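L-iditol 2-dehydrogenase (Clostridium scindens, PDB 4OH1) probably oxidises polyols such as L-iditol with NAD+, as a zinc-containing member of the alcohol dehydrogenase family. Local coordinates at residues C109-E114 and L119-G124; Q332-L337 and I345-D350. One frame throughout, in Å; residues are numbered along the deposited sequence.

Contact 1: residues C109-E114 and L119-G124. With ZN (zinc ion), chain C; EDO (1,2-ethanediol), chain F.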
loop_
_atom_site.group_PDB
_atom_site.type_symbol
_atom_site.label_atom_id
_atom_site.label_comp_id
_atom_site.label_asym_id
_atom_site.label_seq_id
_atom_site.Cartn_x
_atom_site.Cartn_y
_atom_site.Cartn_z
ATOM N N CYS A 109 -19.899 16.806 -0.731
ATOM C CA CYS A 109 -20.211 15.824 -1.774
ATOM C C CYS A 109 -19.520 14.454 -1.458
ATOM O O CYS A 109 -18.681 14.318 -0.505
ATOM C CB CYS A 109 -19.743 16.345 -3.159
ATOM S SG CYS A 109 -17.930 16.199 -3.434
ATOM N N GLU A 110 -19.848 13.436 -2.260
ATOM C CA GLU A 110 -19.386 12.085 -1.953
ATOM C C GLU A 110 -17.873 11.979 -2.141
ATOM O O GLU A 110 -17.165 11.406 -1.283
ATOM C CB GLU A 110 -20.100 11.034 -2.778
ATOM C CG GLU A 110 -19.599 9.651 -2.418
ATOM C CD GLU A 110 -20.402 8.538 -3.046
ATOM O OE1 GLU A 110 -21.509 8.361 -2.559
ATOM O OE2 GLU A 110 -19.935 7.842 -4.001
ATOM N N ASN A 111 -17.345 12.532 -3.224
ATOM C CA ASN A 111 -15.905 12.488 -3.361
ATOM C C ASN A 111 -15.167 13.162 -2.190
ATOM O O ASN A 111 -14.133 12.642 -1.663
ATOM C CB ASN A 111 -15.504 13.078 -4.698
ATOM C CG ASN A 111 -15.858 12.153 -5.853
ATOM O OD1 ASN A 111 -15.818 10.950 -5.725
ATOM N ND2 ASN A 111 -16.226 12.715 -6.956
ATOM N N CYS A 112 -15.681 14.330 -1.803
ATOM C CA CYS A 112 -15.111 15.056 -0.710
ATOM C C CYS A 112 -15.124 14.153 0.489
ATOM O O CYS A 112 -14.123 13.993 1.116
ATOM C CB CYS A 112 -15.877 16.365 -0.417
ATOM S SG CYS A 112 -15.140 17.740 -1.375
ATOM N N ARG A 113 -16.251 13.522 0.787
ATOM C CA ARG A 113 -16.331 12.770 2.027
ATOM C C ARG A 113 -15.809 11.323 1.966
ATOM O O ARG A 113 -15.955 10.556 2.925
ATOM C CB ARG A 113 -17.716 12.908 2.568
ATOM C CG ARG A 113 -17.844 14.396 3.006
ATOM C CD ARG A 113 -19.189 14.784 3.432
ATOM N NE ARG A 113 -20.260 14.285 2.583
ATOM C CZ ARG A 113 -21.546 14.481 2.883
ATOM N NH1 ARG A 113 -21.881 15.191 3.973
ATOM N NH2 ARG A 113 -22.501 13.981 2.114
ATOM N N GLU A 114 -15.162 11.005 0.848
ATOM C CA GLU A 114 -14.356 9.799 0.689
ATOM C C GLU A 114 -12.890 10.202 0.716
ATOM O O GLU A 114 -12.022 9.362 0.604
ATOM C CB GLU A 114 -14.706 9.078 -0.607
ATOM C CG GLU A 114 -16.040 8.257 -0.515
ATOM C CD GLU A 114 -16.469 7.615 -1.806
ATOM O OE1 GLU A 114 -15.770 7.790 -2.815
ATOM O OE2 GLU A 114 -17.541 6.966 -1.849
ATOM N N LEU A 119 -11.256 15.350 -6.622
ATOM C CA LEU A 119 -12.363 14.953 -7.486
ATOM C C LEU A 119 -13.637 15.594 -6.997
ATOM O O LEU A 119 -14.720 15.123 -7.316
ATOM C CB LEU A 119 -12.553 13.399 -7.507
ATOM C CG LEU A 119 -11.285 12.569 -7.733
ATOM C CD1 LEU A 119 -11.591 11.092 -7.580
ATOM C CD2 LEU A 119 -10.673 12.889 -9.107
ATOM N N CYS A 120 -13.537 16.658 -6.212
ATOM C CA CYS A 120 -14.757 17.324 -5.672
ATOM C C CYS A 120 -15.798 17.592 -6.774
ATOM O O CYS A 120 -15.461 18.177 -7.804
ATOM C CB CYS A 120 -14.422 18.660 -4.924
ATOM S SG CYS A 120 -15.931 19.620 -4.517
ATOM N N SER A 121 -17.051 17.198 -6.541
ATOM C CA SER A 121 -18.164 17.545 -7.483
ATOM C C SER A 121 -18.599 18.988 -7.582
ATOM O O SER A 121 -19.237 19.339 -8.545
ATOM C CB SER A 121 -19.452 16.823 -7.096
ATOM O OG SER A 121 -19.220 15.464 -7.060
ATOM N N ASN A 122 -18.407 19.777 -6.532
ATOM C CA ASN A 122 -18.765 21.196 -6.555
ATOM C C ASN A 122 -17.516 22.043 -6.435
ATOM O O ASN A 122 -17.462 23.019 -5.676
ATOM C CB ASN A 122 -19.692 21.539 -5.412
ATOM C CG ASN A 122 -20.878 20.647 -5.374
ATOM O OD1 ASN A 122 -21.178 20.025 -4.366
ATOM N ND2 ASN A 122 -21.518 20.510 -6.503
HETATM N N MSE A 123 -16.523 21.665 -7.208
HETATM C CA MSE A 123 -15.211 22.246 -7.084
HETATM C C MSE A 123 -15.287 23.748 -7.346
HETATM O O MSE A 123 -15.924 24.155 -8.283
HETATM C CB MSE A 123 -14.294 21.582 -8.097
HETATM C CG MSE A 123 -12.859 22.106 -8.029
HETATM SE SE MSE A 123 -11.887 21.380 -6.484
HETATM C CE MSE A 123 -11.474 19.641 -7.351
ATOM N N GLY A 124 -14.677 24.555 -6.495
ATOM C CA GLY A 124 -14.519 25.997 -6.730
ATOM C C GLY A 124 -13.061 26.236 -7.109
ATOM O O GLY A 124 -12.183 25.449 -6.704
HETATM ZN ZN ZN C . -17.027 18.296 -2.774
HETATM C C1 EDO F . -18.160 6.342 -7.726
HETATM O O1 EDO F . -18.137 4.913 -7.802
HETATM C C2 EDO F . -18.948 6.752 -6.490
HETATM O O2 EDO F . -18.362 6.185 -5.294
HETATM O O HOH W 1 -18.872 13.591 -5.262
#

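Contact 2: residues Q332-L337 and I345-D350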
loop_
_atom_site.group_PDB
_atom_site.type_symbol
_atom_site.label_atom_id
_atom_site.label_comp_id
_atom_site.label_asym_id
_atom_site.label_seq_id
_atom_site.Cartn_x
_atom_site.Cartn_y
_atom_site.Cartn_z
ATOM N N GLN A 332 7.210 41.876 -20.099
ATOM C CA GLN A 332 8.411 41.092 -20.424
ATOM C C GLN A 332 8.320 39.673 -19.892
ATOM O O GLN A 332 8.856 38.756 -20.496
ATOM C CB GLN A 332 9.668 41.710 -19.864
ATOM C CG GLN A 332 10.180 42.869 -20.667
ATOM C CD GLN A 332 10.767 43.945 -19.776
ATOM O OE1 GLN A 332 10.026 44.701 -19.124
ATOM N NE2 GLN A 332 12.101 43.998 -19.709
ATOM N N ALA A 333 7.657 39.501 -18.752
ATOM C CA ALA A 333 7.526 38.194 -18.178
ATOM C C ALA A 333 6.761 37.302 -19.085
ATOM O O ALA A 333 7.093 36.122 -19.252
ATOM C CB ALA A 333 6.844 38.247 -16.821
ATOM N N PHE A 334 5.688 37.824 -19.637
ATOM C CA PHE A 334 4.904 37.012 -20.543
ATOM C C PHE A 334 5.637 36.818 -21.901
ATOM O O PHE A 334 5.526 35.750 -22.501
ATOM C CB PHE A 334 3.459 37.522 -20.607
ATOM C CG PHE A 334 2.681 37.101 -19.415
ATOM C CD1 PHE A 334 2.125 35.844 -19.361
ATOM C CD2 PHE A 334 2.624 37.887 -18.311
ATOM C CE1 PHE A 334 1.483 35.393 -18.251
ATOM C CE2 PHE A 334 1.979 37.455 -17.171
ATOM C CZ PHE A 334 1.408 36.201 -17.136
ATOM N N GLU A 335 6.433 37.784 -22.355
ATOM C CA GLU A 335 7.290 37.497 -23.522
ATOM C C GLU A 335 8.211 36.310 -23.199
ATOM O O GLU A 335 8.306 35.357 -23.979
ATOM C CB GLU A 335 8.128 38.689 -23.930
ATOM C CG GLU A 335 7.358 39.834 -24.522
ATOM C CD GLU A 335 8.266 41.085 -24.730
ATOM O OE1 GLU A 335 9.500 40.890 -24.904
ATOM O OE2 GLU A 335 7.764 42.251 -24.697
ATOM N N ASP A 336 8.853 36.350 -22.030
ATOM C CA ASP A 336 9.728 35.251 -21.609
ATOM C C ASP A 336 8.979 33.950 -21.546
ATOM O O ASP A 336 9.461 32.952 -22.004
ATOM C CB ASP A 336 10.382 35.551 -20.280
ATOM C CG ASP A 336 11.426 36.600 -20.393
ATOM O OD1 ASP A 336 11.707 36.992 -21.528
ATOM O OD2 ASP A 336 11.958 37.068 -19.373
ATOM N N LEU A 337 7.769 33.967 -21.034
ATOM C CA LEU A 337 6.955 32.780 -21.013
ATOM C C LEU A 337 6.744 32.224 -22.416
ATOM O O LEU A 337 6.960 31.028 -22.652
ATOM C CB LEU A 337 5.598 33.090 -20.421
ATOM C CG LEU A 337 4.702 31.861 -20.311
ATOM C CD1 LEU A 337 5.214 30.979 -19.196
ATOM C CD2 LEU A 337 3.266 32.238 -20.052
ATOM N N ILE A 345 9.193 31.078 -14.312
ATOM C CA ILE A 345 9.266 32.525 -14.200
ATOM C C ILE A 345 8.426 33.003 -13.034
ATOM O O ILE A 345 7.281 32.571 -12.875
ATOM C CB ILE A 345 8.736 33.172 -15.457
ATOM C CG1 ILE A 345 9.548 32.723 -16.676
ATOM C CG2 ILE A 345 8.806 34.701 -15.347
ATOM C CD1 ILE A 345 8.764 32.833 -18.007
ATOM N N VAL A 346 9.001 33.888 -12.202
ATOM C CA VAL A 346 8.226 34.494 -11.125
ATOM C C VAL A 346 8.101 35.984 -11.290
ATOM O O VAL A 346 9.016 36.657 -11.775
ATOM C CB VAL A 346 8.769 34.216 -9.680
ATOM C CG1 VAL A 346 8.676 32.784 -9.394
ATOM C CG2 VAL A 346 10.219 34.690 -9.505
ATOM N N ILE A 347 6.968 36.482 -10.816
ATOM C CA ILE A 347 6.693 37.893 -10.803
ATOM C C ILE A 347 6.613 38.428 -9.387
ATOM O O ILE A 347 5.859 37.925 -8.587
ATOM C CB ILE A 347 5.385 38.182 -11.503
ATOM C CG1 ILE A 347 5.476 37.740 -12.951
ATOM C CG2 ILE A 347 5.082 39.696 -11.422
ATOM C CD1 ILE A 347 4.211 37.944 -13.750
ATOM N N LYS A 348 7.341 39.484 -9.100
ATOM C CA LYS A 348 7.256 40.090 -7.786
ATOM C C LYS A 348 6.148 41.124 -7.801
ATOM O O LYS A 348 6.265 42.143 -8.448
ATOM C CB LYS A 348 8.570 40.716 -7.401
ATOM C CG LYS A 348 8.578 41.085 -5.938
ATOM C CD LYS A 348 9.988 41.375 -5.492
ATOM C CE LYS A 348 10.045 41.380 -3.995
ATOM N NZ LYS A 348 9.507 42.649 -3.488
HETATM N N MSE A 349 5.093 40.855 -7.048
HETATM C CA MSE A 349 3.817 41.526 -7.183
HETATM C C MSE A 349 3.633 42.877 -6.473
HETATM O O MSE A 349 2.722 43.637 -6.815
HETATM C CB MSE A 349 2.710 40.604 -6.726
HETATM C CG MSE A 349 2.578 39.349 -7.586
HETATM SE SE MSE A 349 2.030 39.622 -9.456
HETATM C CE MSE A 349 0.226 40.209 -8.986
ATOM N N ASP A 350 4.507 43.173 -5.529
ATOM C CA ASP A 350 4.517 44.460 -4.857
ATOM C C ASP A 350 5.554 45.407 -5.481
ATOM O O ASP A 350 5.989 46.349 -4.840
ATOM C CB ASP A 350 4.765 44.280 -3.346
ATOM C CG ASP A 350 6.077 43.584 -3.038
ATOM O OD1 ASP A 350 6.868 43.324 -3.969
ATOM O OD2 ASP A 350 6.316 43.243 -1.859
#

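Contact 1: residues C109-E114 and L119-G124
Cys109, Cys112 and Cys120 are three ligands of the four-cysteine zinc site of this dehydrogenase, which in relatives holds the structural rather than the catalytic metal. Cys106 supplies the fourth sulfur. Zinc lies 2.4 Å from Cys109 SG and 2.4 Å from Cys112 SG, while Cys120 SG binds it from segment 119-124. Apart from the shared metal, Cys112 SG rests against Cys120 CB at 3.7 Å.

Cys109 does double duty as the N-cap of the short helix 110-113. Its SG sits between the backbone N and the carbonyl carbon (chi1 77°), a placement that turns the sulfur back over the first helical turn, where Cys112 N donates to it at 3.3 Å. From across the contact Ser121 N donates to the same Cys109 SG, 3.4 Å away and fairly straight at 158°. Two N-H groups and the metal thus grip one sulfur, and would be expected to draw off part of its negative charge.

Away from the metal, Asn111 ND2 donates to Leu119 O at 2.9 Å. The bond is bent, 131° at the hydrogen, and the amide nitrogen stands above the carbonyl plane of Leu119. A water accepts from Asn111 N at 2.8 Å and is hydrogen-bonded to Ser121 OG, adding an indirect tie.

The lobe leans on a neighbouring subunit: Arg113 meets Phe142 of that subunit in a cation-pi contact, and Glu114 forms a salt bridge with Arg310 of the same subunit. Within the chain, the loop after helix 110-113 runs into strand 124-125, where Gly124 bonds through its backbone to Lys104.

Contact 2: residues Q332-L337 and I345-D350
Ile345 and Ile347 reach from strand 344-348 to helix 330-338, mostly through their CD1 methyl groups. The axes of segments 332-337 and 345-348 run antiparallel, 173° between their directions and 9.3 Å apart at closest approach.

Packing against the helix backbone is the task of Ile345. Its CG1 branch lies beside the backbone N (chi1 -59°) and, carried on by a nearly extended chi2, brings CD1 to 3.4 Å from Leu337 N, a snug fit of methyl against peptide. That N-H is already engaged, donating to Ala333 O within the helix. The same CD1 touches Asp336 CB at 3.9 Å and Leu337 CB at 4.0 Å.

Side-chain packing forms a second group around Ile347. Ile347 CD1 lies 4.1 Å from Ala333 CB, whose small methyl also faces Ile345 CG2 at 4.3 Å. Phe334 starts out pointing away from the strand, yet its ring swings back: Ile347 CD1 meets Phe334 CE2 at 4.1 Å, the two side chains crossing at about a right angle.

Polar links lead elsewhere. Asp336 OD2 is hydrogen-bonded to His325 NE2 on strand 321-326, and Ile345 O bonds Ser44 OG; the strand itself pairs with strands 35-44 and 321-326.

Helix and strand of this beta-alpha-beta unit are therefore joined by dispersion and burial of apolar surface, while directional bonding is left to the strand's flanking neighbours.

Contact 1 and contact 2 stand on opposite sides of the chain's centre, 34 Å between their centres and about 19 Å between their nearest atoms, so neither touches the other. Contact 1 closes before contact 2 opens along the sequence. They also relate differently to metal: segments 109-114 and 119-124 hold three ligands of one zinc, whereas segments 332-337 and 345-350 bind none but lie nearer the other zinc site, of Cys46, His74, Glu75 and Glu157, probably the catalytic one. The side chain of Ile345 is about 9 Å from that of Glu75, and that of Leu337 about 11 Å from that site's zinc ion.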